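Local atomic coordinates of coenzyme f420-dependent n5,n10-methylenetetrahydromethanopterin reductase (Methanopyrus kandleri, PDB entry 1EZW), a protein that catalyses the reversible, coenzyme F420-dependent reduction of methylenetetrahydromethanopterin to methyltetrahydromethanopterin, a one-carbon step in methanogenesis from carbon dioxide. Residues V25-G30 with S57-G62; N29-A34 with K334-V339; K15-A20 with L49-V54; E3-I8 with V319-V324; E9-D14 with W35-Y40. One frame throughout, in Å; residues are numbered along the deposited sequence. Where two conformers were deposited one is given.

Contact 1: residues V25-G30 with S57-G62; sequences VAEDNG and SKIKLG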
# COMPACT_ATOMS: atom_id res chain seq x y z
N VAL A 25 3.12 5.42 -13.66
CA VAL A 25 3.94 5.89 -14.79
C VAL A 25 3.29 7.12 -15.41
O VAL A 25 3.98 8.13 -15.64
CB VAL A 25 4.20 4.81 -15.82
CG1 VAL A 25 5.06 5.37 -17.00
CG2 VAL A 25 4.99 3.65 -15.13
N ALA A 26 1.98 7.08 -15.59
CA ALA A 26 1.28 8.28 -16.13
C ALA A 26 1.46 9.49 -15.22
O ALA A 26 1.77 10.62 -15.69
CB ALA A 26 -0.22 7.98 -16.33
N GLU A 27 1.28 9.33 -13.91
CA GLU A 27 1.49 10.44 -12.99
C GLU A 27 2.92 10.99 -13.13
O GLU A 27 3.13 12.20 -13.17
CB GLU A 27 1.32 9.99 -11.54
CG GLU A 27 1.60 11.08 -10.52
CD GLU A 27 1.33 10.58 -9.10
OE1 GLU A 27 2.29 10.39 -8.33
OE2 GLU A 27 0.14 10.35 -8.82
N ASP A 28 3.90 10.09 -13.17
CA ASP A 28 5.30 10.50 -13.23
C ASP A 28 5.58 11.28 -14.52
O ASP A 28 6.50 12.12 -14.56
CB ASP A 28 6.24 9.29 -13.22
CG ASP A 28 6.32 8.60 -11.86
OD1 ASP A 28 5.82 9.11 -10.85
OD2 ASP A 28 6.91 7.52 -11.84
N ASN A 29 4.76 11.03 -15.52
CA ASN A 29 4.89 11.68 -16.83
C ASN A 29 4.00 12.88 -17.08
O ASN A 29 3.88 13.35 -18.23
CB ASN A 29 4.73 10.63 -17.91
CG ASN A 29 6.01 9.84 -18.10
OD1 ASN A 29 6.88 10.23 -18.89
ND2 ASN A 29 6.19 8.75 -17.31
N GLY A 30 3.37 13.37 -16.03
CA GLY A 30 2.57 14.58 -16.19
C GLY A 30 1.10 14.45 -16.46
O GLY A 30 0.43 15.47 -16.68
N SER A 57 0.40 9.59 -5.80
CA SER A 57 0.21 10.73 -4.89
C SER A 57 -0.36 12.01 -5.43
O SER A 57 -0.69 12.91 -4.66
CB SER A 57 1.54 11.06 -4.20
OG SER A 57 1.78 10.01 -3.25
N LYS A 58 -0.42 12.15 -6.74
CA LYS A 58 -0.86 13.42 -7.35
C LYS A 58 -1.97 13.29 -8.37
O LYS A 58 -2.84 14.18 -8.50
CB LYS A 58 0.34 14.06 -8.09
CG LYS A 58 1.64 14.25 -7.30
CD LYS A 58 2.75 14.79 -8.29
CE LYS A 58 4.10 15.07 -7.60
NZ LYS A 58 5.23 15.51 -8.50
N ILE A 59 -1.95 12.20 -9.14
CA ILE A 59 -2.93 12.08 -10.20
C ILE A 59 -4.35 11.93 -9.65
O ILE A 59 -4.56 11.28 -8.62
CB ILE A 59 -2.54 10.91 -11.14
CG1 ILE A 59 -3.30 10.99 -12.45
CG2 ILE A 59 -2.79 9.58 -10.43
CD1 ILE A 59 -2.70 10.00 -13.50
N LYS A 60 -5.32 12.56 -10.32
CA LYS A 60 -6.72 12.40 -9.89
C LYS A 60 -7.19 11.04 -10.39
O LYS A 60 -6.77 10.56 -11.45
CB LYS A 60 -7.56 13.56 -10.40
CG LYS A 60 -7.09 14.86 -9.72
CD LYS A 60 -7.82 16.13 -10.21
CE LYS A 60 -7.01 16.90 -11.23
NZ LYS A 60 -7.58 18.30 -11.34
N LEU A 61 -8.04 10.41 -9.56
CA LEU A 61 -8.51 9.01 -9.72
C LEU A 61 -10.02 8.83 -9.65
O LEU A 61 -10.64 9.35 -8.73
CB LEU A 61 -7.97 8.14 -8.53
CG LEU A 61 -6.80 7.16 -8.35
CD1 LEU A 61 -5.84 7.21 -9.52
CD2 LEU A 61 -6.08 7.47 -7.02
N GLY A 62 -10.62 8.12 -10.60
CA GLY A 62 -12.04 7.84 -10.39
C GLY A 62 -12.59 6.95 -11.44
O GLY A 62 -11.94 6.63 -12.47

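Contact 2: residues N29-A34 with K334-V339; sequences NGFEYA and KAIELV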
# COMPACT_ATOMS: atom_id res chain seq x y z
N ASN A 29 4.76 11.03 -15.52
CA ASN A 29 4.89 11.68 -16.83
C ASN A 29 4.00 12.88 -17.08
O ASN A 29 3.88 13.35 -18.23
CB ASN A 29 4.73 10.63 -17.91
CG ASN A 29 6.01 9.84 -18.10
OD1 ASN A 29 6.88 10.23 -18.89
ND2 ASN A 29 6.19 8.75 -17.31
N GLY A 30 3.37 13.37 -16.03
CA GLY A 30 2.57 14.58 -16.19
C GLY A 30 1.10 14.45 -16.46
O GLY A 30 0.43 15.47 -16.68
N PHE A 31 0.58 13.21 -16.48
CA PHE A 31 -0.87 13.06 -16.65
C PHE A 31 -1.55 13.51 -15.35
O PHE A 31 -1.05 13.24 -14.25
CB PHE A 31 -1.26 11.58 -16.93
CG PHE A 31 -0.91 11.11 -18.30
CD1 PHE A 31 0.44 10.95 -18.70
CD2 PHE A 31 -1.93 10.78 -19.20
CE1 PHE A 31 0.72 10.45 -20.00
CE2 PHE A 31 -1.65 10.29 -20.49
CZ PHE A 31 -0.33 10.13 -20.88
N GLU A 32 -2.69 14.19 -15.45
CA GLU A 32 -3.38 14.69 -14.27
C GLU A 32 -4.67 13.94 -13.92
O GLU A 32 -5.24 14.15 -12.84
CB GLU A 32 -3.65 16.18 -14.42
CG GLU A 32 -2.35 17.00 -14.37
CD GLU A 32 -2.59 18.49 -14.63
OE1 GLU A 32 -3.14 19.17 -13.75
OE2 GLU A 32 -2.22 18.96 -15.72
N TYR A 33 -5.14 13.10 -14.82
CA TYR A 33 -6.34 12.30 -14.54
C TYR A 33 -6.16 10.85 -14.91
O TYR A 33 -5.59 10.55 -15.94
CB TYR A 33 -7.54 12.78 -15.38
CG TYR A 33 -7.94 14.19 -15.07
CD1 TYR A 33 -7.26 15.28 -15.64
CD2 TYR A 33 -8.98 14.45 -14.19
CE1 TYR A 33 -7.62 16.59 -15.33
CE2 TYR A 33 -9.36 15.75 -13.87
CZ TYR A 33 -8.67 16.82 -14.46
OH TYR A 33 -9.00 18.11 -14.10
N ALA A 34 -6.72 9.95 -14.09
CA ALA A 34 -6.69 8.51 -14.43
C ALA A 34 -8.12 8.01 -14.22
O ALA A 34 -8.70 8.16 -13.11
CB ALA A 34 -5.69 7.73 -13.50
N LYS A 334 5.90 2.31 -22.50
CA LYS A 334 6.76 3.16 -23.33
C LYS A 334 5.93 4.25 -23.99
O LYS A 334 6.42 5.36 -24.19
CB LYS A 334 7.43 2.34 -24.45
CG LYS A 334 8.45 1.31 -24.01
CD LYS A 334 8.63 0.30 -25.18
CE LYS A 334 8.74 1.03 -26.55
NZ LYS A 334 8.51 0.11 -27.72
N ALA A 335 4.68 3.94 -24.31
CA ALA A 335 3.77 4.91 -24.94
C ALA A 335 3.46 6.06 -23.99
O ALA A 335 3.48 7.25 -24.33
CB ALA A 335 2.48 4.20 -25.40
N ILE A 336 3.16 5.72 -22.74
CA ILE A 336 2.90 6.76 -21.77
C ILE A 336 4.10 7.68 -21.61
O ILE A 336 3.96 8.89 -21.50
CB ILE A 336 2.53 6.10 -20.39
CG1 ILE A 336 1.18 5.39 -20.53
CG2 ILE A 336 2.52 7.17 -19.26
CD1 ILE A 336 0.84 4.42 -19.36
N GLU A 337 5.30 7.09 -21.57
CA GLU A 337 6.52 7.87 -21.42
C GLU A 337 6.75 8.76 -22.66
O GLU A 337 7.21 9.89 -22.53
CB GLU A 337 7.70 6.91 -21.18
CG GLU A 337 7.61 6.25 -19.80
CD GLU A 337 8.74 5.29 -19.54
OE1 GLU A 337 9.15 4.57 -20.49
OE2 GLU A 337 9.18 5.24 -18.38
N LEU A 338 6.43 8.23 -23.83
CA LEU A 338 6.62 9.00 -25.07
C LEU A 338 5.65 10.20 -25.02
O LEU A 338 6.00 11.34 -25.39
CB LEU A 338 6.38 8.06 -26.26
CG LEU A 338 6.80 8.58 -27.63
CD1 LEU A 338 8.24 9.15 -27.55
CD2 LEU A 338 6.68 7.45 -28.63
N VAL A 339 4.43 10.00 -24.52
CA VAL A 339 3.54 11.15 -24.36
C VAL A 339 4.12 12.16 -23.35
O VAL A 339 4.13 13.37 -23.60
CB VAL A 339 2.11 10.70 -23.87
CG1 VAL A 339 1.22 11.95 -23.53
CG2 VAL A 339 1.44 9.88 -24.92
O HOH W 1 8.48 7.16 -16.62

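Contact 3: residues K15-A20 with L49-V54; sequences KPTKIA and LTLAAV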
# COMPACT_ATOMS: atom_id res chain seq x y z
N LYS A 15 -3.90 -7.42 -14.76
CA LYS A 15 -3.60 -7.53 -13.32
C LYS A 15 -3.73 -6.18 -12.60
O LYS A 15 -3.20 -5.16 -13.03
CB LYS A 15 -2.17 -8.04 -13.15
CG LYS A 15 -2.02 -9.45 -13.74
CD LYS A 15 -0.64 -9.99 -13.73
CE LYS A 15 -0.59 -11.37 -14.44
NZ LYS A 15 -0.64 -11.38 -15.97
N PRO A 16 -4.45 -6.15 -11.47
CA PRO A 16 -4.59 -4.87 -10.76
C PRO A 16 -3.30 -4.12 -10.48
O PRO A 16 -3.26 -2.88 -10.52
CB PRO A 16 -5.34 -5.26 -9.49
CG PRO A 16 -6.31 -6.31 -10.01
CD PRO A 16 -5.36 -7.18 -10.90
N THR A 17 -2.24 -4.85 -10.13
CA THR A 17 -0.95 -4.24 -9.87
C THR A 17 -0.34 -3.65 -11.16
O THR A 17 0.43 -2.70 -11.08
CB THR A 17 0.03 -5.26 -9.25
OG1 THR A 17 0.01 -6.47 -10.03
CG2 THR A 17 -0.39 -5.57 -7.85
N LYS A 18 -0.65 -4.21 -12.33
CA LYS A 18 -0.12 -3.63 -13.57
C LYS A 18 -0.87 -2.33 -13.86
O LYS A 18 -0.27 -1.31 -14.22
CB LYS A 18 -0.31 -4.62 -14.73
CG LYS A 18 -0.06 -4.03 -16.13
CD LYS A 18 1.33 -3.47 -16.30
CE LYS A 18 2.39 -4.55 -16.33
NZ LYS A 18 2.17 -5.42 -17.49
N ILE A 19 -2.19 -2.38 -13.66
CA ILE A 19 -3.01 -1.19 -13.89
C ILE A 19 -2.51 -0.09 -12.94
O ILE A 19 -2.27 1.06 -13.36
CB ILE A 19 -4.51 -1.46 -13.64
CG1 ILE A 19 -5.08 -2.53 -14.61
CG2 ILE A 19 -5.30 -0.12 -13.80
CD1 ILE A 19 -4.91 -2.18 -16.12
N ALA A 20 -2.31 -0.41 -11.65
CA ALA A 20 -1.79 0.59 -10.70
C ALA A 20 -0.42 1.12 -11.13
O ALA A 20 -0.16 2.32 -11.07
CB ALA A 20 -1.71 -0.03 -9.28
N LEU A 49 -8.93 1.18 -8.15
CA LEU A 49 -8.57 2.57 -7.81
C LEU A 49 -8.04 2.75 -6.40
O LEU A 49 -7.22 3.63 -6.17
CB LEU A 49 -9.76 3.49 -8.07
CG LEU A 49 -10.09 3.71 -9.56
CD1 LEU A 49 -11.48 4.40 -9.61
CD2 LEU A 49 -9.04 4.55 -10.23
N THR A 50 -8.47 1.92 -5.45
CA THR A 50 -7.92 2.02 -4.11
C THR A 50 -6.46 1.57 -4.15
O THR A 50 -5.58 2.21 -3.57
CB THR A 50 -8.73 1.16 -3.11
OG1 THR A 50 -10.07 1.68 -3.03
CG2 THR A 50 -8.12 1.29 -1.70
N LEU A 51 -6.18 0.51 -4.90
CA LEU A 51 -4.78 0.06 -5.02
C LEU A 51 -3.98 1.17 -5.75
O LEU A 51 -2.88 1.52 -5.35
CB LEU A 51 -4.72 -1.21 -5.84
CG LEU A 51 -3.34 -1.83 -6.06
CD1 LEU A 51 -2.70 -2.22 -4.69
CD2 LEU A 51 -3.51 -3.02 -6.96
N ALA A 52 -4.55 1.74 -6.81
CA ALA A 52 -3.82 2.82 -7.49
C ALA A 52 -3.61 4.01 -6.57
O ALA A 52 -2.54 4.69 -6.66
CB ALA A 52 -4.60 3.26 -8.78
N ALA A 53 -4.58 4.30 -5.72
CA ALA A 53 -4.47 5.43 -4.78
C ALA A 53 -3.28 5.25 -3.84
O ALA A 53 -2.60 6.22 -3.48
CB ALA A 53 -5.74 5.59 -3.95
N VAL A 54 -3.03 4.02 -3.44
CA VAL A 54 -1.93 3.68 -2.53
C VAL A 54 -0.54 3.85 -3.19
O VAL A 54 0.44 4.24 -2.52
CB VAL A 54 -2.19 2.20 -2.07
CG1 VAL A 54 -0.97 1.53 -1.53
CG2 VAL A 54 -3.31 2.24 -1.02

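Contact 4: residues E3-I8 with V319-V324; sequences EVSFGI and VTQVVV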
# COMPACT_ATOMS: atom_id res chain seq x y z
N GLU A 3 -8.18 24.64 -18.28
CA GLU A 3 -6.80 24.48 -18.79
C GLU A 3 -6.62 23.13 -19.49
O GLU A 3 -7.35 22.17 -19.22
CB GLU A 3 -5.78 24.56 -17.65
CG GLU A 3 -5.76 25.87 -16.89
CD GLU A 3 -5.47 27.05 -17.78
OE1 GLU A 3 -4.47 26.99 -18.54
OE2 GLU A 3 -6.24 28.04 -17.71
N VAL A 4 -5.63 23.04 -20.37
CA VAL A 4 -5.37 21.79 -21.09
C VAL A 4 -4.69 20.76 -20.16
O VAL A 4 -3.77 21.11 -19.40
CB VAL A 4 -4.49 22.04 -22.30
CG1 VAL A 4 -4.24 20.73 -23.03
CG2 VAL A 4 -5.23 23.01 -23.27
N SER A 5 -5.18 19.52 -20.22
CA SER A 5 -4.63 18.45 -19.37
C SER A 5 -4.66 17.12 -20.11
O SER A 5 -5.35 16.97 -21.12
CB SER A 5 -5.44 18.27 -18.07
OG SER A 5 -6.75 17.81 -18.35
N PHE A 6 -3.94 16.14 -19.57
CA PHE A 6 -3.91 14.81 -20.16
C PHE A 6 -4.42 13.78 -19.14
O PHE A 6 -4.07 13.85 -17.96
CB PHE A 6 -2.49 14.44 -20.58
CG PHE A 6 -2.04 15.19 -21.81
CD1 PHE A 6 -1.65 16.52 -21.70
CD2 PHE A 6 -2.13 14.59 -23.05
CE1 PHE A 6 -1.37 17.26 -22.85
CE2 PHE A 6 -1.84 15.34 -24.23
CZ PHE A 6 -1.47 16.66 -24.11
N GLY A 7 -5.25 12.88 -19.61
CA GLY A 7 -5.78 11.83 -18.74
C GLY A 7 -5.42 10.49 -19.37
O GLY A 7 -4.99 10.41 -20.53
N ILE A 8 -5.60 9.42 -18.60
CA ILE A 8 -5.35 8.09 -19.10
C ILE A 8 -6.55 7.26 -18.68
O ILE A 8 -7.06 7.43 -17.57
CB ILE A 8 -4.03 7.50 -18.54
CG1 ILE A 8 -3.81 6.13 -19.19
CG2 ILE A 8 -4.05 7.43 -17.01
CD1 ILE A 8 -2.43 5.62 -18.98
N VAL A 319 -11.72 20.75 -27.19
CA VAL A 319 -11.28 19.73 -26.21
C VAL A 319 -10.31 20.39 -25.21
O VAL A 319 -9.44 21.18 -25.62
CB VAL A 319 -10.56 18.57 -26.92
CG1 VAL A 319 -9.94 17.60 -25.86
CG2 VAL A 319 -11.56 17.83 -27.84
N THR A 320 -10.43 20.08 -23.91
CA THR A 320 -9.51 20.63 -22.94
C THR A 320 -8.79 19.51 -22.16
O THR A 320 -7.75 19.74 -21.59
CB THR A 320 -10.19 21.62 -21.95
OG1 THR A 320 -11.35 21.02 -21.35
CG2 THR A 320 -10.63 22.87 -22.73
N GLN A 321 -9.33 18.29 -22.17
CA GLN A 321 -8.64 17.15 -21.52
C GLN A 321 -8.53 16.05 -22.56
O GLN A 321 -9.52 15.59 -23.10
CB GLN A 321 -9.41 16.57 -20.28
CG GLN A 321 -8.65 15.33 -19.72
CD GLN A 321 -9.28 14.68 -18.48
OE1 GLN A 321 -9.02 13.48 -18.20
NE2 GLN A 321 -10.07 15.45 -17.72
N VAL A 322 -7.30 15.66 -22.90
CA VAL A 322 -7.11 14.60 -23.88
C VAL A 322 -6.92 13.30 -23.10
O VAL A 322 -5.94 13.16 -22.38
CB VAL A 322 -5.86 14.87 -24.73
CG1 VAL A 322 -5.65 13.72 -25.68
CG2 VAL A 322 -6.08 16.17 -25.54
N VAL A 323 -7.86 12.36 -23.22
CA VAL A 323 -7.73 11.11 -22.46
C VAL A 323 -7.18 10.05 -23.38
O VAL A 323 -7.82 9.63 -24.33
CB VAL A 323 -9.08 10.63 -21.88
CG1 VAL A 323 -8.83 9.36 -21.03
CG2 VAL A 323 -9.70 11.75 -20.97
N VAL A 324 -5.99 9.59 -23.04
CA VAL A 324 -5.32 8.56 -23.81
C VAL A 324 -5.96 7.23 -23.43
O VAL A 324 -5.87 6.81 -22.27
CB VAL A 324 -3.83 8.55 -23.42
CG1 VAL A 324 -3.12 7.33 -24.00
CG2 VAL A 324 -3.16 9.88 -23.87

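Contact 5: residues E9-D14 with W35-Y40; sequences ELLPDD and WICDHY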
# COMPACT_ATOMS: atom_id res chain seq x y z
N GLU A 9 -7.01 6.40 -19.58
CA GLU A 9 -8.17 5.55 -19.29
C GLU A 9 -7.71 4.14 -19.51
O GLU A 9 -7.22 3.78 -20.58
CB GLU A 9 -9.36 5.93 -20.19
CG GLU A 9 -10.52 4.94 -20.18
CD GLU A 9 -10.38 3.91 -21.27
OE1 GLU A 9 -10.32 4.30 -22.47
OE2 GLU A 9 -10.33 2.71 -20.95
N LEU A 10 -7.85 3.31 -18.46
CA LEU A 10 -7.42 1.92 -18.52
C LEU A 10 -8.59 1.01 -18.20
O LEU A 10 -9.37 1.28 -17.26
CB LEU A 10 -6.28 1.68 -17.52
CG LEU A 10 -4.95 2.37 -17.87
CD1 LEU A 10 -3.98 2.32 -16.71
CD2 LEU A 10 -4.34 1.73 -19.10
N LEU A 11 -8.75 -0.03 -19.02
CA LEU A 11 -9.79 -1.03 -18.79
C LEU A 11 -9.10 -1.94 -17.75
O LEU A 11 -7.97 -2.38 -17.94
CB LEU A 11 -10.03 -1.87 -20.05
CG LEU A 11 -11.20 -2.85 -19.92
CD1 LEU A 11 -12.50 -2.05 -20.03
CD2 LEU A 11 -11.15 -3.92 -21.03
N PRO A 12 -9.78 -2.21 -16.64
CA PRO A 12 -9.10 -3.06 -15.68
C PRO A 12 -9.26 -4.56 -15.91
O PRO A 12 -9.74 -5.26 -15.02
CB PRO A 12 -9.71 -2.58 -14.38
CG PRO A 12 -11.18 -2.40 -14.80
CD PRO A 12 -11.07 -1.70 -16.10
N ASP A 13 -8.90 -5.05 -17.08
CA ASP A 13 -9.00 -6.49 -17.29
C ASP A 13 -7.65 -7.14 -16.93
O ASP A 13 -7.57 -8.35 -16.62
CB ASP A 13 -9.42 -6.82 -18.74
CG ASP A 13 -8.52 -6.19 -19.80
OD1 ASP A 13 -8.57 -6.74 -20.93
OD2 ASP A 13 -7.80 -5.18 -19.58
N ASP A 14 -6.61 -6.34 -16.92
CA ASP A 14 -5.25 -6.83 -16.66
C ASP A 14 -5.06 -6.91 -15.16
O ASP A 14 -5.93 -6.51 -14.38
CB ASP A 14 -4.23 -5.84 -17.22
CG ASP A 14 -2.90 -6.50 -17.63
OD1 ASP A 14 -2.54 -7.59 -17.14
OD2 ASP A 14 -2.18 -5.88 -18.45
N TRP A 35 -8.66 7.42 -15.27
CA TRP A 35 -10.03 6.93 -15.30
C TRP A 35 -10.04 5.43 -15.45
O TRP A 35 -9.38 4.88 -16.33
CB TRP A 35 -10.78 7.52 -16.51
CG TRP A 35 -10.83 9.03 -16.53
CD1 TRP A 35 -10.04 9.90 -17.25
CD2 TRP A 35 -11.78 9.84 -15.83
NE1 TRP A 35 -10.45 11.19 -17.05
CE2 TRP A 35 -11.52 11.19 -16.19
CE3 TRP A 35 -12.84 9.57 -14.95
CZ2 TRP A 35 -12.28 12.27 -15.68
CZ3 TRP A 35 -13.60 10.65 -14.45
CH2 TRP A 35 -13.31 11.98 -14.82
N ILE A 36 -10.82 4.76 -14.61
CA ILE A 36 -10.89 3.30 -14.68
C ILE A 36 -12.34 2.92 -14.97
O ILE A 36 -13.25 3.33 -14.24
CB ILE A 36 -10.42 2.64 -13.35
CG1 ILE A 36 -8.90 2.81 -13.22
CG2 ILE A 36 -10.75 1.13 -13.38
CD1 ILE A 36 -8.16 2.05 -14.35
N CYS A 37 -12.56 2.17 -16.04
CA CYS A 37 -13.90 1.76 -16.45
C CYS A 37 -14.59 0.89 -15.41
O CYS A 37 -13.94 0.22 -14.60
CB CYS A 37 -13.82 1.01 -17.76
SG CYS A 37 -12.80 1.92 -18.90
N ASP A 38 -15.92 0.92 -15.43
CA ASP A 38 -16.71 0.14 -14.48
C ASP A 38 -17.58 -0.89 -15.17
O ASP A 38 -18.71 -0.57 -15.57
CB ASP A 38 -17.58 1.12 -13.63
CG ASP A 38 -18.62 0.40 -12.77
OD1 ASP A 38 -18.28 -0.70 -12.30
OD2 ASP A 38 -19.73 0.94 -12.58
N HIS A 39 -17.05 -2.11 -15.36
CA HIS A 39 -17.81 -3.20 -16.02
C HIS A 39 -17.66 -4.43 -15.13
O HIS A 39 -16.53 -4.78 -14.78
CB HIS A 39 -17.22 -3.52 -17.41
CG HIS A 39 -17.50 -2.47 -18.44
ND1 HIS A 39 -17.01 -2.53 -19.73
CD2 HIS A 39 -18.23 -1.33 -18.37
CE1 HIS A 39 -17.43 -1.48 -20.40
NE2 HIS A 39 -18.17 -0.73 -19.60
N TYR A 40 -18.78 -5.10 -14.81
CA TYR A 40 -18.76 -6.24 -13.89
C TYR A 40 -17.80 -7.34 -14.33
O TYR A 40 -17.30 -8.11 -13.49
CB TYR A 40 -20.19 -6.84 -13.76
CG TYR A 40 -20.49 -7.76 -14.93
CD1 TYR A 40 -20.10 -9.11 -14.89
CD2 TYR A 40 -20.92 -7.23 -16.16
CE1 TYR A 40 -20.08 -9.90 -16.03
CE2 TYR A 40 -20.91 -8.02 -17.33
CZ TYR A 40 -20.48 -9.34 -17.26
OH TYR A 40 -20.32 -10.07 -18.42

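Contact 1: residues V25-G30 with S57-G62
Glu27 OE2 gathers the backbone N-H groups of three successive residues, Ser57, Lys58 and Ile59. The straightest bond comes from Ile59 N, 2.8 Å from Glu27 OE2 with 172° at the hydrogen, arriving above the carboxylate plane. Lys58 N, also 2.8 Å from Glu27 OE2, stands still farther out of that plane, while Ser57 N uses the syn lone pair of OE2 and adds a weak bond to OE1. So many donors would probably stabilise this buried carboxylate when ionised. Glutamate suits the position because its long chain runs out extended, with CG anti to the backbone N (chi1 176°), and reaches the turn at Ser57 to Ile59. Ile59 CG2 lies 3.4 Å from Glu27 OE2, and Lys58 CB, 3.8 Å from Glu27 CD, crosses the glutamate at about a right angle before the lysine chain leads away. Ile59 CD1 also touches Ala26 CB at 4.3 Å. Gly30, with positive phi, closes the helix in a Schellman motif. Ser57 belongs with Thr56 to a magnesium site, and Gly88 of the second subunit packs on Glu27 and Lys58. The contact ties the end of helix 16-28 to the turn entering strand 60-63, with Ile59 resting on Ala34 of strand 33-36.

Contact 2: residues N29-A34 with K334-V339
The ring of Phe31 meets Ile336 and Val339 obliquely, offering them its outer corner. Phe31 CZ lies 3.6 Å from Val339 CG1, and Phe31 CE1 is 3.8 Å from Ile336 CG2, so two branched side chains one helical turn apart bracket the end of the ring. Phe31 CG sits beside the backbone N (chi1 -74°), which aims the ring at the helix; Phe6 and Ala26 also touch it. The second flat group, the Asn29 amide, is turned 59° from the carboxylate of Glu337. Asn29 OD1 rests 3.5 Å from Glu337 CA, and Asn29 ND2 lies 3.8 Å from Glu337 CG. One N-H of ND2 is held by Val25 O, which lies almost exactly in the amide plane. ND2 also donates to a water, 2.9 Å from Asn29 ND2, which in turn donates to Glu337 OE2 at 2.7 Å. A leucine in place of Asn29 would probably leave this water without its donor and strip Val25 O of its side-chain partner. Glu337 OE2 has a stronger mate, a salt bridge to Lys15 NZ of the third subunit. The chemistry is therefore divided: an apolar half, where phenylalanine fills the space between the loop after helix 16-28 and helix 332-342, and a polar half, where asparagine and water link the loop to Glu337, whose carboxylate faces the third subunit.

Contact 3: residues K15-A20 with L49-V54
Leu51 reaches across to Ala20 and Pro16, and its isobutyl group supplies the largest share of the buried surface. With CG anti to its own backbone N (chi1 -180°), it extends towards helix 16-28 and inserts CD2 at the start of that helix. Leu51 CD2 lies 3.6 Å from Pro16 O and 3.8 Å from Pro16 CB, with Thr17 CG2 farther off at 4.1 Å from that same CD2. Proline is well placed in the first turn, where its missing N-H costs no helical hydrogen bond and its ring offers a rigid apolar surface. One turn later, Ala20 CB lies 4.0 Å from Leu51 CG and equally far from Ala52 CA. Ala20 and Ala52 touch methyl to methyl, CB to CB at 4.4 Å. Small residues suit this spot, because here the two backbones come nearest, with the alpha carbons of Ala20 and Ala52 4.4 Å apart. The segment axes approach to 8.9 Å and cross at -49°. Thr17 turns its hydroxyl elsewhere: OG1 bonds to His21 ND1 of the third subunit, whose Ile55 packs against both Thr17 and Leu51. Trp85 of the fourth subunit packs on Pro16 and Thr17. Helices 16-28 and 45-54 are thus joined by van der Waals packing, dependent on complementary shape: one leucine reaching over the first turn of the other helix, two alanines permitting the close approach.

Contact 4: residues E3-I8 with V319-V324
Ser5 to Ile8 pair with Gln321 to Val324 as parallel strands, the first and last of the (beta/alpha)8 barrel, so this ladder closes the cylinder. Four backbone bonds hold it, from Ser5 N to Thr320 O, Val322 N to Ser5 O, Gly7 N to Val322 O and Val324 N to Gly7 O. On one face the Phe6 ring runs beside Val322, both heading in one direction, with Phe6 CE2 4.1 Å from Val322 CB. Ile8 and Val324 share this face, and Ile311 of helix 304-316 packs on Phe6 and Val322; bulky apolar residues fit between sheet and helix. The other face carries Ser5, Gln321 and Val323. Gln321 stretches out fully (chi1 177°, chi2 179°). Ser5 OG, placed between the backbone N and the carbonyl carbon (chi1 66°), is thereby set 3.4 Å from Gln321 CG. The glutamine amide bridges neighbours inside the barrel: NE2 donates to Asp225 OD2, and OE1 accepts from Trp35 NE1. Cutting Gln321 back to an alanine is likely to leave the Trp35 N-H and the Asp225 carboxylate without these mates and to open a gap beside Ser5. Gly7 suits its place because the amide fills the room a side chain would need: Gln321 OE1 lies 3.7 Å from Gly7 CA.

Contact 5: residues E9-D14 with W35-Y40
Ile36 packs between Leu10 and Pro12, its two methyl groups doing separate work. Ile36 CD1 lies 3.7 Å from Leu10 CB and presses to 3.2 Å from Leu10 O. With CG1 beside the backbone N (chi1 -71°), CG2 lies anti to it, and Ile36 CG2 meets Pro12 CG at 3.8 Å. The proline, centre of an inverse gamma turn, suits this bend and presents a compact apolar ring; Pro12 CG is also 3.8 Å from Cys37 O. Farther out, Leu11 CD1 touches Cys37 CB at 4.0 Å. Ile19 of helix 16-28 and Leu49 of helix 45-54 pack on Ile36. At the polar edge, Leu10 N donates to Trp35 O at 3.1 Å, almost in line with the carbonyl bond, while Glu9 kinks at its second torsion (chi2 -92°), bringing Glu9 OE2 to 3.3 Å from Cys37 SG in one of the cysteine's two conformers. Strands 5-10 and 33-36, joined through helix 16-28, form a beta-alpha-beta unit; their carboxyl-terminal ends meet here, the end of a TIM barrel where active sites characteristically lie.

How the contacts relate
All five contacts belong to the amino-terminal part of the (beta/alpha)8 barrel and its closure. Strands 60-63, 33-36, 5-10 and 321-324 are consecutive neighbours in the parallel sheet; contact 4 joins the last two and contact 5 the middle pair, their centres about 18 Å apart. Contacts 1 and 3 use opposite ends of helix 16-28, about 12 Å apart between centres. Contact 2 shares Asn29 and Gly30 with contact 1, about 8 Å between centres, and brings in helix 332-342. Along the chain, contacts 1, 3 and 5 span short separations, whereas contacts 2 and 4 bridge some 300 residues, drawing the end of the chain back to its start.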